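Local coordinates for protein BT_4661 (Bacteroides thetaiotaomicron, PDB 4AK2) that binds heparin and heparan sulfate at the cell surface as a SusE-like glycan-binding protein, this chain being its ligand-binding domain, at residues 6-11 against 45-50; 24-29 against 107-112; 140-145 against 227-232; 157-162 against 205-210. All coordinates share one frame; numbering follows the deposited sequence.

Contact 1: 6-11 against 45-50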
# COMPACT_ATOMS: atom_id res chain seq x y z
N TYR A 6 5.02 6.78 28.12
CA TYR A 6 5.59 7.22 26.87
C TYR A 6 6.21 6.08 26.06
O TYR A 6 6.97 5.26 26.59
CB TYR A 6 6.58 8.35 27.09
CG TYR A 6 7.01 9.00 25.80
CD1 TYR A 6 6.16 9.87 25.11
CD2 TYR A 6 8.25 8.74 25.27
CE1 TYR A 6 6.57 10.46 23.93
CE2 TYR A 6 8.66 9.32 24.08
CZ TYR A 6 7.82 10.17 23.40
OH TYR A 6 8.21 10.76 22.25
N PHE A 7 5.83 5.98 24.80
CA PHE A 7 6.51 5.08 23.87
C PHE A 7 6.31 5.65 22.47
O PHE A 7 5.54 6.63 22.30
CB PHE A 7 6.04 3.62 24.04
CG PHE A 7 4.67 3.31 23.46
CD1 PHE A 7 3.51 3.86 23.99
CD2 PHE A 7 4.56 2.44 22.37
CE1 PHE A 7 2.28 3.55 23.43
CE2 PHE A 7 3.33 2.13 21.80
CZ PHE A 7 2.18 2.69 22.34
N THR A 8 6.98 5.06 21.49
CA THR A 8 6.90 5.61 20.13
C THR A 8 6.58 4.62 19.02
O THR A 8 6.25 5.06 17.91
CB THR A 8 8.19 6.34 19.74
OG1 THR A 8 9.23 5.36 19.54
CG2 THR A 8 8.57 7.36 20.80
N TYR A 9 6.68 3.31 19.27
CA TYR A 9 6.44 2.34 18.17
C TYR A 9 6.05 0.97 18.71
O TYR A 9 6.39 0.61 19.86
CB TYR A 9 7.64 2.23 17.17
CG TYR A 9 8.81 1.46 17.76
CD1 TYR A 9 8.86 0.07 17.68
CD2 TYR A 9 9.86 2.13 18.41
CE1 TYR A 9 9.93 -0.65 18.23
CE2 TYR A 9 10.93 1.43 18.96
CZ TYR A 9 10.97 0.05 18.86
OH TYR A 9 12.02 -0.63 19.40
N PHE A 10 5.42 0.18 17.83
CA PHE A 10 5.38 -1.27 17.95
C PHE A 10 5.70 -1.81 16.57
O PHE A 10 5.77 -1.02 15.59
CB PHE A 10 3.98 -1.76 18.42
CG PHE A 10 2.85 -1.20 17.62
CD1 PHE A 10 2.44 -1.81 16.44
CD2 PHE A 10 2.21 -0.05 18.04
CE1 PHE A 10 1.38 -1.28 15.68
CE2 PHE A 10 1.15 0.50 17.31
CZ PHE A 10 0.75 -0.12 16.13
N ARG A 11 5.89 -3.13 16.46
CA ARG A 11 6.06 -3.74 15.15
C ARG A 11 5.36 -5.08 15.15
O ARG A 11 5.45 -5.82 16.15
CB ARG A 11 7.55 -3.98 14.76
CG ARG A 11 8.43 -2.77 14.89
CD ARG A 11 9.85 -3.00 14.37
NE ARG A 11 10.64 -1.78 14.55
CZ ARG A 11 11.67 -1.66 15.38
NH1 ARG A 11 12.11 -2.70 16.08
NH2 ARG A 11 12.28 -0.49 15.51
N ALA A 45 7.44 -6.47 18.70
CA ALA A 45 8.42 -5.48 19.20
C ALA A 45 7.71 -4.24 19.68
O ALA A 45 6.68 -3.85 19.11
CB ALA A 45 9.45 -5.09 18.12
N THR A 46 8.33 -3.56 20.64
CA THR A 46 7.87 -2.23 21.07
C THR A 46 8.92 -1.58 21.92
O THR A 46 9.72 -2.30 22.52
CB THR A 46 6.50 -2.30 21.84
OG1 THR A 46 6.07 -0.97 22.12
CG2 THR A 46 6.63 -3.05 23.16
N ASP A 47 8.89 -0.25 22.03
CA ASP A 47 9.71 0.44 23.02
C ASP A 47 8.90 0.79 24.29
O ASP A 47 9.41 1.46 25.17
CB ASP A 47 10.46 1.68 22.46
CG ASP A 47 9.55 2.76 21.91
OD1 ASP A 47 8.34 2.52 21.75
OD2 ASP A 47 10.06 3.85 21.58
N ALA A 48 7.65 0.34 24.38
CA ALA A 48 6.87 0.54 25.61
C ALA A 48 7.58 -0.20 26.75
O ALA A 48 7.87 -1.41 26.63
CB ALA A 48 5.48 0.01 25.43
N LYS A 49 7.86 0.50 27.84
CA LYS A 49 8.62 -0.12 28.94
C LYS A 49 7.83 -1.26 29.57
O LYS A 49 8.40 -2.23 30.03
CB LYS A 49 8.99 0.90 30.02
CG LYS A 49 9.76 2.11 29.50
CD LYS A 49 11.18 1.74 29.12
N ASP A 50 6.50 -1.14 29.62
CA ASP A 50 5.69 -2.20 30.22
C ASP A 50 5.40 -3.34 29.23
O ASP A 50 4.84 -4.36 29.60
CB ASP A 50 4.45 -1.62 30.90
CG ASP A 50 4.79 -0.75 32.08
OD1 ASP A 50 5.89 -0.93 32.69
OD2 ASP A 50 3.97 0.12 32.42
O HOH W 1 6.78 3.15 28.39
O HOH W 2 9.39 4.13 26.04
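Ala45 pairs with Arg11 across an antiparallel hydrogen-bonded bridge: Arg11 N reaches Ala45 O at 2.9 Å, and Ala45 N returns a longer bond to Arg11 O. On the same face the methyl of Ala45 packs against CB and CG of Arg11, whose extended chain carries the guanidinium over the Tyr9 ring, Tyr9 CE1 lying 3.5 Å from the guanidinium plane, over that group's centre. Thr46 follows, opposite Phe10 as the non-hydrogen-bonded pair. Its OG1, anti to the backbone N (chi1 -175°), donates to Tyr9 O at 2.8 Å in the carbonyl plane and accepts from Ala48 N at 3.1 Å, which makes an ST turn. Together the two bridges form a small two-stranded antiparallel sheet, 10-11 with 45-46, in the N-terminal part of the chain, and beyond it the pairing passes from backbone to side chain. Asp47 takes over there: OD1 accepts from Thr8 N (2.9 Å, 167° at the hydrogen) and from Tyr9 N, while OD2 accepts from Thr8 OG1 at 2.7 Å. All three donors come on the syn side, somewhat out of the carboxylate plane. The backbone N of Asp47 lies over the Tyr9 face opposite the guanidinium, so the phenol has a neighbour over each face, both toward the rim. Ala48 CB meets Phe7 CB at 3.9 Å, and a water joins Lys49 N to Tyr6 O.

Contact 2: 24-29 against 107-112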
# COMPACT_ATOMS: atom_id res chain seq x y z
N TYR A 24 11.09 -2.38 6.65
CA TYR A 24 9.91 -2.68 5.80
C TYR A 24 8.65 -2.30 6.56
O TYR A 24 8.65 -2.28 7.78
CB TYR A 24 9.88 -4.17 5.45
CG TYR A 24 11.10 -4.55 4.62
CD1 TYR A 24 11.08 -4.39 3.24
CD2 TYR A 24 12.26 -5.08 5.24
CE1 TYR A 24 12.17 -4.69 2.46
CE2 TYR A 24 13.39 -5.40 4.45
CZ TYR A 24 13.33 -5.21 3.07
OH TYR A 24 14.41 -5.56 2.32
N ALA A 25 7.57 -2.05 5.81
CA ALA A 25 6.26 -1.94 6.46
C ALA A 25 5.90 -3.26 7.12
O ALA A 25 6.43 -4.34 6.77
CB ALA A 25 5.20 -1.58 5.40
N ASP A 26 4.95 -3.16 8.07
CA ASP A 26 4.32 -4.37 8.62
C ASP A 26 3.35 -4.91 7.58
O ASP A 26 2.39 -4.19 7.19
CB ASP A 26 3.62 -4.06 9.94
CG ASP A 26 4.58 -3.85 11.09
OD1 ASP A 26 5.79 -4.17 10.95
OD2 ASP A 26 4.11 -3.37 12.15
N GLN A 27 3.61 -6.10 7.07
CA GLN A 27 2.89 -6.58 5.88
C GLN A 27 2.88 -8.08 5.81
O GLN A 27 3.87 -8.74 6.11
CB GLN A 27 3.50 -5.94 4.63
CG GLN A 27 4.91 -6.47 4.27
CD GLN A 27 5.60 -5.54 3.31
OE1 GLN A 27 5.38 -5.58 2.11
NE2 GLN A 27 6.51 -4.70 3.86
N PHE A 28 1.70 -8.64 5.47
CA PHE A 28 1.46 -10.07 5.49
C PHE A 28 0.78 -10.54 4.25
O PHE A 28 -0.23 -9.97 3.85
CB PHE A 28 0.62 -10.44 6.75
CG PHE A 28 1.37 -10.10 7.99
CD1 PHE A 28 1.30 -8.82 8.54
CD2 PHE A 28 2.24 -11.02 8.57
CE1 PHE A 28 2.09 -8.47 9.64
CE2 PHE A 28 3.04 -10.66 9.67
CZ PHE A 28 2.98 -9.41 10.18
N ARG A 29 1.35 -11.56 3.63
CA ARG A 29 0.77 -12.17 2.45
C ARG A 29 0.03 -13.43 2.84
O ARG A 29 0.51 -14.26 3.62
CB ARG A 29 1.87 -12.50 1.42
CG ARG A 29 1.33 -13.29 0.22
CD ARG A 29 2.32 -13.30 -0.94
NE ARG A 29 2.38 -11.99 -1.59
CZ ARG A 29 3.49 -11.32 -1.93
NH1 ARG A 29 4.75 -11.79 -1.66
NH2 ARG A 29 3.34 -10.16 -2.54
N VAL A 107 -0.12 5.25 20.04
CA VAL A 107 0.65 5.26 18.81
C VAL A 107 -0.16 4.49 17.78
O VAL A 107 -0.66 3.39 18.09
CB VAL A 107 1.99 4.53 19.05
CG1 VAL A 107 2.71 4.25 17.70
CG2 VAL A 107 2.90 5.36 19.94
N LYS A 108 -0.29 5.05 16.58
CA LYS A 108 -1.04 4.40 15.51
C LYS A 108 -0.09 4.12 14.33
O LYS A 108 0.77 4.95 13.99
CB LYS A 108 -2.33 5.17 15.07
CG LYS A 108 -2.14 6.44 14.23
CD LYS A 108 -3.45 7.20 13.95
N GLN A 109 -0.27 2.96 13.71
CA GLN A 109 0.58 2.55 12.55
C GLN A 109 -0.26 1.68 11.62
O GLN A 109 -1.13 0.97 12.08
CB GLN A 109 1.74 1.68 13.02
CG GLN A 109 2.67 2.34 14.05
CD GLN A 109 3.78 1.45 14.56
OE1 GLN A 109 4.53 1.86 15.46
NE2 GLN A 109 3.93 0.30 13.94
N PRO A 110 0.01 1.74 10.32
CA PRO A 110 -0.67 0.82 9.41
C PRO A 110 -0.11 -0.61 9.46
O PRO A 110 1.12 -0.82 9.75
CB PRO A 110 -0.39 1.43 8.04
CG PRO A 110 0.99 2.04 8.22
CD PRO A 110 1.00 2.60 9.63
N VAL A 111 -0.94 -1.60 9.14
CA VAL A 111 -0.55 -2.95 8.83
C VAL A 111 -1.20 -3.32 7.50
O VAL A 111 -2.42 -3.06 7.33
CB VAL A 111 -0.89 -3.97 9.95
CG1 VAL A 111 -0.45 -5.39 9.57
CG2 VAL A 111 -0.29 -3.52 11.27
N PHE A 112 -0.49 -3.94 6.60
CA PHE A 112 -0.94 -4.23 5.27
C PHE A 112 -1.04 -5.72 5.01
O PHE A 112 -0.29 -6.53 5.60
CB PHE A 112 0.01 -3.61 4.26
CG PHE A 112 0.15 -2.11 4.37
CD1 PHE A 112 1.11 -1.56 5.22
CD2 PHE A 112 -0.59 -1.25 3.57
CE1 PHE A 112 1.29 -0.19 5.29
CE2 PHE A 112 -0.42 0.13 3.66
CZ PHE A 112 0.57 0.68 4.49
O HOH W 3 3.67 -0.75 8.61
O HOH W 4 2.40 -1.32 12.24
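Phe112 lays the edge of its ring beside the backbone carbonyl of Asp26, CD1 coming within 3.5 Å of Asp26 O in the ring plane, while Ala25 CB touches the same Phe112 CD1 at 4.1 Å. The ring is put there by a CG that lies beside the backbone N (chi1 -60°). Two backbone bonds fix the pairing: Phe112 N donates to Asp26 O at 3.0 Å and Phe28 N to Phe112 O at 2.9 Å. With the segment axes 13° apart, this is a parallel bridge of Gln27 with Phe112. On the other side of the strand, Val111 CG1 meets the Phe28 ring at its edge, 4.0 Å from CD1. The carboxylate of Asp26 stands too far from the Gln109 amide for a direct bond, OD2 to NE2 being 4.1 Å. One water spans the gap, giving protons to Asp26 OD2 and to Pro110 O and accepting from Gln109 NE2; a second links Asp26 N to Pro110 O. The carboxylate is also gripped by the backbone N atoms of Tyr12 and Gly13, and the Gln109 amide donates to Phe10 O. Strand 27-30 is one edge of a four-stranded mixed sheet, with 105-115 between it and 89-98, while Ala25 and Phe112 pack on Val131 of strand 131-134, and Ala25 and Pro110 touch Trp275 of strand 268-276.

Contact 3: 140-145 against 227-232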
# COMPACT_ATOMS: atom_id res chain seq x y z
N GLY A 140 10.94 7.58 -6.22
CA GLY A 140 11.69 6.34 -6.18
C GLY A 140 11.00 5.25 -6.98
O GLY A 140 10.06 5.53 -7.72
N GLU A 141 11.49 4.03 -6.86
CA GLU A 141 10.96 2.87 -7.58
C GLU A 141 10.82 1.70 -6.65
O GLU A 141 11.67 1.49 -5.77
CB GLU A 141 11.80 2.52 -8.81
CG GLU A 141 13.19 2.09 -8.48
CD GLU A 141 14.10 1.93 -9.70
OE1 GLU A 141 13.84 2.60 -10.73
OE2 GLU A 141 15.07 1.14 -9.63
N SER A 142 9.74 0.95 -6.84
CA SER A 142 9.46 -0.23 -6.03
C SER A 142 10.40 -1.38 -6.37
O SER A 142 11.24 -1.25 -7.28
CB SER A 142 8.01 -0.69 -6.30
OG SER A 142 7.93 -1.37 -7.57
N ILE A 143 10.29 -2.47 -5.62
CA ILE A 143 10.90 -3.75 -6.00
C ILE A 143 10.37 -4.20 -7.36
O ILE A 143 9.21 -3.86 -7.73
CB ILE A 143 10.62 -4.81 -4.90
CG1 ILE A 143 11.65 -5.95 -4.92
CG2 ILE A 143 9.20 -5.37 -5.00
CD1 ILE A 143 13.05 -5.53 -4.40
N ALA A 144 11.11 -5.00 -8.11
CA ALA A 144 10.60 -5.63 -9.30
C ALA A 144 9.79 -6.85 -8.86
O ALA A 144 10.24 -7.62 -8.02
CB ALA A 144 11.77 -6.07 -10.20
N PRO A 145 8.58 -7.05 -9.41
CA PRO A 145 7.76 -8.16 -8.97
C PRO A 145 8.19 -9.48 -9.60
O PRO A 145 8.82 -9.49 -10.67
CB PRO A 145 6.36 -7.78 -9.50
CG PRO A 145 6.63 -6.95 -10.74
CD PRO A 145 7.92 -6.20 -10.40
N PHE A 227 8.90 -3.85 -14.52
CA PHE A 227 7.56 -3.79 -13.91
C PHE A 227 7.58 -3.23 -12.50
O PHE A 227 6.70 -3.48 -11.71
CB PHE A 227 6.85 -5.16 -14.03
CG PHE A 227 6.86 -5.66 -15.45
CD1 PHE A 227 6.15 -4.96 -16.43
CD2 PHE A 227 7.67 -6.73 -15.83
CE1 PHE A 227 6.19 -5.35 -17.77
CE2 PHE A 227 7.74 -7.12 -17.16
CZ PHE A 227 7.01 -6.43 -18.12
N LYS A 228 8.60 -2.41 -12.19
CA LYS A 228 8.60 -1.64 -10.96
C LYS A 228 7.59 -0.51 -11.08
O LYS A 228 7.35 0.04 -12.16
CB LYS A 228 9.97 -1.01 -10.73
CG LYS A 228 11.13 -2.02 -10.56
CD LYS A 228 12.46 -1.31 -10.38
CE LYS A 228 13.58 -2.30 -10.14
NZ LYS A 228 14.87 -1.56 -9.93
N VAL A 229 7.00 -0.15 -9.94
CA VAL A 229 6.22 1.08 -9.86
C VAL A 229 7.18 2.25 -9.58
O VAL A 229 7.95 2.18 -8.62
CB VAL A 229 5.12 1.03 -8.76
CG1 VAL A 229 4.44 2.39 -8.63
CG2 VAL A 229 4.11 -0.09 -9.01
N HIS A 230 7.13 3.29 -10.42
CA HIS A 230 7.87 4.51 -10.25
C HIS A 230 7.02 5.60 -9.74
O HIS A 230 5.89 5.75 -10.20
CB HIS A 230 8.46 4.96 -11.60
CG HIS A 230 9.38 3.95 -12.20
ND1 HIS A 230 10.72 4.14 -12.30
CD2 HIS A 230 9.12 2.68 -12.70
CE1 HIS A 230 11.28 3.04 -12.85
NE2 HIS A 230 10.30 2.15 -13.10
N ILE A 231 7.48 6.33 -8.74
CA ILE A 231 6.82 7.52 -8.20
C ILE A 231 7.72 8.70 -8.49
O ILE A 231 8.92 8.70 -8.14
CB ILE A 231 6.55 7.39 -6.69
CG1 ILE A 231 5.52 6.29 -6.45
CG2 ILE A 231 6.14 8.72 -6.06
CD1 ILE A 231 4.12 6.58 -6.95
N ASN A 232 7.22 9.70 -9.20
CA ASN A 232 8.04 10.85 -9.56
C ASN A 232 8.13 11.84 -8.43
O ASN A 232 7.22 11.91 -7.62
CB ASN A 232 7.50 11.49 -10.85
CG ASN A 232 7.89 10.69 -12.06
OD1 ASN A 232 9.01 10.15 -12.14
ND2 ASN A 232 6.98 10.58 -13.02
O HOH W 5 13.98 -0.81 -7.05
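Ser142 OG is held from two directions: it accepts from Val229 N at 2.8 Å and donates to Ile143 O. This hydroxyl extends the pairing past the strand end, where Ser142 N still donates to Val229 O at 2.8 Å in the carbonyl plane. Behind it, Gly140 and Ile231 exchange two backbone bonds as an antiparallel hydrogen-bonded pair, with Glu141 opposite His230 as the next, non-hydrogen-bonded pair. Strand 140-141 thereby forms one border of a three-stranded antiparallel sheet with 229-231 and 220-222. The extended chain of Lys228 crosses over the first segment at about a right angle, CD 3.3 Å from Ser142 O, and its NZ forms a salt bridge with Glu141 OE2 at 2.7 Å, meeting that oxygen from above the carboxylate plane (55° out of it). Glu141 CB sits over one face of the His230 imidazole as a CH-pi contact, 4.2 Å from the centroid and 20° off its normal. At the far end Pro145 CG packs on Phe227 CB. His230 NE2 bonds Asp223 OD2 and the ring stacks on Tyr221, which together hold its orientation. The ion pair probably tempers the charge of each partner, and a water between Ser142 O and Lys228 NZ gives the ammonium a further acceptor.

Contact 4: 157-162 against 205-210. With SGN (2-deoxy-6-O-sulfo-2-(sulfoamino)-alpha-D-glucopyranose), chain B; IDS (2-O-sulfo-alpha-L-idopyranuronic acid), chain C.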
# COMPACT_ATOMS: atom_id res chain seq x y z
N ARG A 157 2.95 -6.86 -20.27
CA ARG A 157 2.70 -5.42 -20.10
C ARG A 157 1.80 -5.22 -18.89
O ARG A 157 0.92 -6.03 -18.65
CB ARG A 157 2.06 -4.78 -21.35
CG ARG A 157 2.89 -4.92 -22.63
CD ARG A 157 4.22 -4.15 -22.61
NE ARG A 157 4.92 -4.28 -23.89
CZ ARG A 157 5.70 -5.29 -24.22
NH1 ARG A 157 5.97 -6.25 -23.34
NH2 ARG A 157 6.27 -5.29 -25.41
N LEU A 158 2.02 -4.15 -18.13
CA LEU A 158 1.40 -3.98 -16.81
C LEU A 158 1.16 -2.49 -16.56
O LEU A 158 2.05 -1.68 -16.76
CB LEU A 158 2.39 -4.53 -15.76
CG LEU A 158 1.83 -4.62 -14.33
CD1 LEU A 158 0.74 -5.70 -14.22
CD2 LEU A 158 2.94 -4.96 -13.36
N ASP A 159 -0.07 -2.10 -16.22
CA ASP A 159 -0.36 -0.66 -16.09
C ASP A 159 -1.50 -0.40 -15.13
O ASP A 159 -2.48 -1.15 -15.14
CB ASP A 159 -0.73 -0.11 -17.47
CG ASP A 159 -0.47 1.37 -17.64
OD1 ASP A 159 0.48 1.89 -17.04
OD2 ASP A 159 -1.22 2.04 -18.41
N TYR A 160 -1.38 0.65 -14.31
CA TYR A 160 -2.54 1.08 -13.53
C TYR A 160 -3.71 1.36 -14.46
O TYR A 160 -3.57 1.79 -15.60
CB TYR A 160 -2.19 2.32 -12.72
CG TYR A 160 -1.42 2.05 -11.43
CD1 TYR A 160 -2.09 1.78 -10.25
CD2 TYR A 160 -0.00 2.08 -11.39
CE1 TYR A 160 -1.43 1.55 -9.05
CE2 TYR A 160 0.64 1.86 -10.22
CZ TYR A 160 -0.02 1.61 -9.06
OH TYR A 160 0.68 1.43 -7.87
N ARG A 161 -4.90 1.17 -13.88
CA ARG A 161 -6.18 1.24 -14.67
C ARG A 161 -7.33 2.00 -14.02
O ARG A 161 -7.98 2.81 -14.72
CB ARG A 161 -6.65 -0.16 -15.08
CG ARG A 161 -7.95 -0.23 -15.92
CD ARG A 161 -7.83 0.59 -17.20
NE ARG A 161 -9.05 0.50 -18.01
CZ ARG A 161 -10.12 1.27 -17.81
NH1 ARG A 161 -10.14 2.18 -16.83
NH2 ARG A 161 -11.20 1.09 -18.57
N ARG A 162 -7.67 1.67 -12.78
CA ARG A 162 -8.96 2.10 -12.20
C ARG A 162 -8.88 1.86 -10.70
O ARG A 162 -7.90 1.27 -10.21
CB ARG A 162 -10.15 1.31 -12.79
CG ARG A 162 -10.08 -0.18 -12.62
CD ARG A 162 -11.38 -0.92 -12.92
NE ARG A 162 -11.79 -0.85 -14.34
CZ ARG A 162 -11.38 -1.65 -15.32
NH1 ARG A 162 -10.38 -2.53 -15.10
NH2 ARG A 162 -11.90 -1.52 -16.54
N PRO A 205 -3.01 9.74 -14.99
CA PRO A 205 -1.89 10.23 -14.16
C PRO A 205 -0.94 9.15 -13.65
O PRO A 205 0.16 9.48 -13.18
CB PRO A 205 -2.61 10.91 -12.98
CG PRO A 205 -3.98 11.31 -13.54
CD PRO A 205 -4.32 10.09 -14.39
N MET A 206 -1.38 7.90 -13.71
CA MET A 206 -0.63 6.77 -13.17
C MET A 206 -0.21 5.78 -14.24
O MET A 206 0.23 4.67 -13.93
CB MET A 206 -1.44 6.06 -12.09
CG MET A 206 -1.44 6.79 -10.76
SD MET A 206 0.19 7.01 -9.99
CE MET A 206 0.87 5.36 -9.89
N SER A 207 -0.34 6.18 -15.51
CA SER A 207 -0.21 5.26 -16.63
C SER A 207 1.07 5.43 -17.46
O SER A 207 1.38 6.52 -17.90
CB SER A 207 -1.44 5.40 -17.56
OG SER A 207 -1.25 4.64 -18.76
N TYR A 208 1.76 4.32 -17.67
CA TYR A 208 2.85 4.28 -18.64
C TYR A 208 2.33 4.56 -20.05
O TYR A 208 2.88 5.37 -20.80
CB TYR A 208 3.54 2.92 -18.60
CG TYR A 208 4.53 2.74 -19.75
CD1 TYR A 208 5.85 3.12 -19.62
CD2 TYR A 208 4.11 2.19 -20.98
CE1 TYR A 208 6.73 2.99 -20.68
CE2 TYR A 208 4.99 2.05 -22.05
CZ TYR A 208 6.29 2.45 -21.90
OH TYR A 208 7.18 2.29 -22.98
N PHE A 209 1.28 3.84 -20.44
CA PHE A 209 0.81 3.91 -21.82
C PHE A 209 0.25 5.28 -22.22
O PHE A 209 0.32 5.64 -23.40
CB PHE A 209 -0.17 2.76 -22.09
CG PHE A 209 0.54 1.44 -22.14
CD1 PHE A 209 1.22 1.05 -23.28
CD2 PHE A 209 0.60 0.63 -21.00
CE1 PHE A 209 1.95 -0.13 -23.27
CE2 PHE A 209 1.34 -0.55 -20.99
CZ PHE A 209 1.99 -0.94 -22.14
N GLU A 210 -0.17 6.06 -21.23
CA GLU A 210 -0.68 7.42 -21.48
C GLU A 210 0.38 8.51 -21.34
O GLU A 210 0.07 9.68 -21.52
CB GLU A 210 -1.88 7.72 -20.56
CG GLU A 210 -2.97 6.70 -20.68
CD GLU A 210 -3.82 6.89 -21.91
OE1 GLU A 210 -3.82 7.98 -22.51
OE2 GLU A 210 -4.47 5.93 -22.31
C1 SGN B . -12.08 6.81 -18.29
C2 SGN B . -11.80 5.38 -17.81
C3 SGN B . -13.14 4.65 -17.65
C4 SGN B . -14.09 5.44 -16.77
C5 SGN B . -14.29 6.86 -17.30
C6 SGN B . -15.07 7.69 -16.27
N2 SGN B . -10.90 4.72 -18.74
O1 SGN B . -12.56 6.81 -19.63
O3 SGN B . -12.85 3.38 -17.05
O4 SGN B . -15.39 4.85 -16.85
O5 SGN B . -13.00 7.45 -17.40
O6 SGN B . -15.31 8.99 -16.77
S1 SGN B . -9.32 4.94 -18.74
O1S SGN B . -8.72 3.80 -19.39
O2S SGN B . -8.92 6.18 -19.36
O3S SGN B . -8.90 4.99 -17.23
S2 SGN B . -15.92 10.07 -15.86
O4S SGN B . -17.30 9.70 -15.56
O5S SGN B . -15.89 11.45 -16.74
O6S SGN B . -15.04 10.23 -14.70
C1 IDS C . -15.90 4.31 -15.61
C2 IDS C . -17.42 4.09 -15.78
C3 IDS C . -17.76 2.88 -16.66
C4 IDS C . -16.93 1.63 -16.33
C5 IDS C . -15.45 2.03 -16.29
C6 IDS C . -14.49 0.91 -15.95
O2 IDS C . -18.00 3.90 -14.49
O3 IDS C . -17.59 3.20 -18.05
O4 IDS C . -17.31 1.10 -15.05
O5 IDS C . -15.27 3.07 -15.31
O6A IDS C . -14.37 -0.06 -16.72
O6B IDS C . -13.87 1.01 -14.86
S IDS C . -18.49 5.10 -13.61
O1S IDS C . -18.86 4.61 -12.28
O2S IDS C . -17.36 6.06 -13.55
O3S IDS C . -19.62 5.63 -14.38
O HOH W 6 1.28 2.26 -14.60
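Strand 157-161 and the irregular loop 205-210 run in roughly opposing directions, 148° apart end to end, and come closest at Tyr160 and Ser207, whose CA atoms are 5.7 Å apart. Asp159 CG is swung away from the backbone N (chi1 -155°), which delivers both oxygens to the loop: OD1 accepts from Tyr208 N at 2.8 Å on the syn side, and OD2 accepts from Ser207 OG at 2.6 Å through its syn lone pair. Arg203 adds a salt bridge to OD2, and a water joins OD1 to Tyr160 N and Met206 O. Ser207 OG also accepts from Glu210 N at 3.0 Å, an ST motif that fastens the loop to itself. The Phe209 ring meets Asp159 at its edge, with OD2 3.5 Å from CD2, and its CZ touches Arg157 CB. Met206 bends at chi2 and chi3 to set its CE over one face of the Tyr160 ring, 3.9 Å from the centroid, a CH-pi contact; SD stands further off above the ring (5.3 Å from the centroid), a Met-aromatic arrangement. At Arg162 the chain turns a corner, and Arg161 and Arg162 reach the sulfated glycan: Arg162 NE and NH2 grip the two carboxylate oxygens of the iduronate, O6B at 2.8 Å from NE, while Arg161 donates to O3 of the glucosamine and lies under its N-sulfate oxygen O1S. Basic side chains meeting carboxylate and sulfate are characteristic of a heparin-binding site.

Overall arrangement
From the N terminus, contact 1 closes the loop from 6-11 to 45-50, and contact 2 opens within that loop at 24-29 and closes at 107-112, so the two cross. They also touch, through Phe10 and Gln109, which ties the small sheet of 10-11 and 45-46 to the four-stranded sheet of 27-30 and 105-115. Contact 3 opens only after both have closed, joining 140-145 to 227-232, and contact 4 lies wholly within its span. Phe227 and Val229 pack on Leu158 and Tyr160, linking the three-stranded sheet to the strand that leads to the glycan. Contacts 1 and 4 lie on opposite sides of the chain's centre, with centres about 40 Å apart.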